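Local coordinates for bacillaene synthase decarboxylase PksI (Bacillus subtilis, PDB 4Q1K), which decarboxylates the carrier-tethered 3-methylglutaconyl group to 3-methylcrotonyl during assembly of the polyketide antibiotic bacillaene, working as a homotrimer of the enoyl-CoA hydratase/isomerase family, at residues G85-E88 / G89-I93. The protein carries 1 engineered substitution. Numbering follows the deposited sequence.
Sequences GTQE and GLLRI
Thr86, the N-cap residue just ahead of helix 87-94, accepts the Leu90 N-H at its carbonyl O, with Leu90 N to Thr86 O at 2.9 Å. One residue on, Leu91 N reaches Gln87 O, also at 2.9 Å, so the i to i+4 ladder is running as soon as the loop ends. The amide of Gly89 lies too early for that ladder, and a side chain supplies its acceptor: Thr86 OG1 accepts a hydrogen bond from Gly89 N at 2.9 Å. This is a textbook N-cap. A chi1 of 61° places the hydroxyl between the threonine's own N and carbonyl carbon, from where it accepts the Gly89 N-H, while CG2 lies beside the backbone N.

In this crotonase-family enzyme the short helix lies at the surface against helix 256-265, near the C-terminal end of the chain, where Leu90 and Leu91 both touch Ile262, and the side chain of Leu90 is about 7 Å from that of the active-site residue His249. Gln87, extended with CG anti to its N, runs alongside Leu91 in the same direction, its CG meeting Leu91 CD1 at 4.0 Å. Its NE2 donates beyond the turn to Ile262 O, and Tyr266 OH hydrogen-bonds to Gly85 O just ahead of the cap.

Glu88, exposed to solvent, bends at chi2 (69°) and Arg92 is bent at chi2 and chi3, their carboxylate and guanidinium planes 47° apart. Glu88 OE2 stays 4.6 Å from Arg92 NH1, a distance that allows electrostatic attraction but makes no salt bridge, while Glu88 CG lies at the guanidinium edge, near its plane.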
loop_
_atom_site.group_PDB
_atom_site.type_symbol
_atom_site.label_atom_id
_atom_site.label_comp_id
_atom_site.label_asym_id
_atom_site.label_seq_id
_atom_site.Cartn_x
_atom_site.Cartn_y
_atom_site.Cartn_z
ATOM N N GLY B 85 22.766 7.077 13.263
ATOM C CA GLY B 85 23.424 7.504 14.553
ATOM C C GLY B 85 24.911 7.115 14.517
ATOM O O GLY B 85 25.265 6.068 14.010
ATOM N N THR B 86 25.822 7.920 15.082
ATOM C CA THR B 86 27.179 7.437 15.273
ATOM C C THR B 86 27.192 6.370 16.406
ATOM O O THR B 86 26.193 6.276 17.183
ATOM C CB THR B 86 28.112 8.583 15.691
ATOM O OG1 THR B 86 27.637 9.112 16.938
ATOM C CG2 THR B 86 28.069 9.732 14.596
ATOM N N GLN B 87 28.325 5.658 16.535
ATOM C CA GLN B 87 28.435 4.618 17.554
ATOM C C GLN B 87 28.322 5.332 18.927
ATOM O O GLN B 87 27.585 4.911 19.812
ATOM C CB GLN B 87 29.727 3.880 17.374
ATOM C CG GLN B 87 29.881 2.730 18.377
ATOM C CD GLN B 87 31.132 1.902 18.080
ATOM O OE1 GLN B 87 32.086 2.408 17.549
ATOM N NE2 GLN B 87 31.103 0.625 18.373
ATOM N N GLU B 88 29.008 6.470 19.043
ATOM C CA GLU B 88 29.006 7.211 20.316
ATOM C C GLU B 88 27.599 7.752 20.614
ATOM O O GLU B 88 27.099 7.654 21.744
ATOM C CB GLU B 88 30.044 8.338 20.279
ATOM C CG GLU B 88 30.075 9.226 21.500
ATOM C CD GLU B 88 30.590 8.537 22.786
ATOM O OE1 GLU B 88 30.722 7.267 22.869
ATOM O OE2 GLU B 88 30.861 9.298 23.760
ATOM N N GLY B 89 26.928 8.297 19.583
ATOM C CA GLY B 89 25.518 8.710 19.734
ATOM C C GLY B 89 24.625 7.614 20.254
ATOM O O GLY B 89 23.772 7.841 21.145
ATOM N N LEU B 90 24.740 6.435 19.666
ATOM C CA LEU B 90 23.869 5.332 20.118
ATOM C C LEU B 90 24.215 4.889 21.540
ATOM O O LEU B 90 23.322 4.553 22.341
ATOM C CB LEU B 90 24.008 4.117 19.167
ATOM C CG LEU B 90 23.497 4.448 17.734
ATOM C CD1 LEU B 90 23.839 3.227 16.936
ATOM C CD2 LEU B 90 22.007 4.744 17.737
ATOM N N LEU B 91 25.505 4.924 21.882
ATOM C CA LEU B 91 25.931 4.450 23.209
ATOM C C LEU B 91 25.420 5.435 24.281
ATOM O O LEU B 91 25.159 5.043 25.415
ATOM C CB LEU B 91 27.501 4.402 23.306
ATOM C CG LEU B 91 28.054 3.185 22.565
ATOM C CD1 LEU B 91 29.551 3.189 22.313
ATOM C CD2 LEU B 91 27.592 1.928 23.330
ATOM N N ARG B 92 25.316 6.698 23.880
ATOM C CA ARG B 92 24.836 7.762 24.743
ATOM C C ARG B 92 23.380 7.519 25.097
ATOM O O ARG B 92 22.987 7.663 26.255
ATOM C CB ARG B 92 24.992 9.122 24.061
ATOM C CG ARG B 92 26.435 9.517 23.791
ATOM C CD ARG B 92 27.020 10.299 24.956
ATOM N NE ARG B 92 26.530 11.674 24.994
ATOM C CZ ARG B 92 26.728 12.564 24.028
ATOM N NH1 ARG B 92 27.408 12.227 22.942
ATOM N NH2 ARG B 92 26.245 13.794 24.148
ATOM N N ILE B 93 22.574 7.144 24.107
ATOM C CA ILE B 93 21.176 6.836 24.407
ATOM C C ILE B 93 21.114 5.542 25.267
ATOM O O ILE B 93 20.273 5.426 26.171
ATOM C CB ILE B 93 20.330 6.597 23.099
ATOM C CG1 ILE B 93 20.370 7.847 22.175
ATOM C CG2 ILE B 93 18.909 6.229 23.512
ATOM C CD1 ILE B 93 19.626 7.628 20.791
#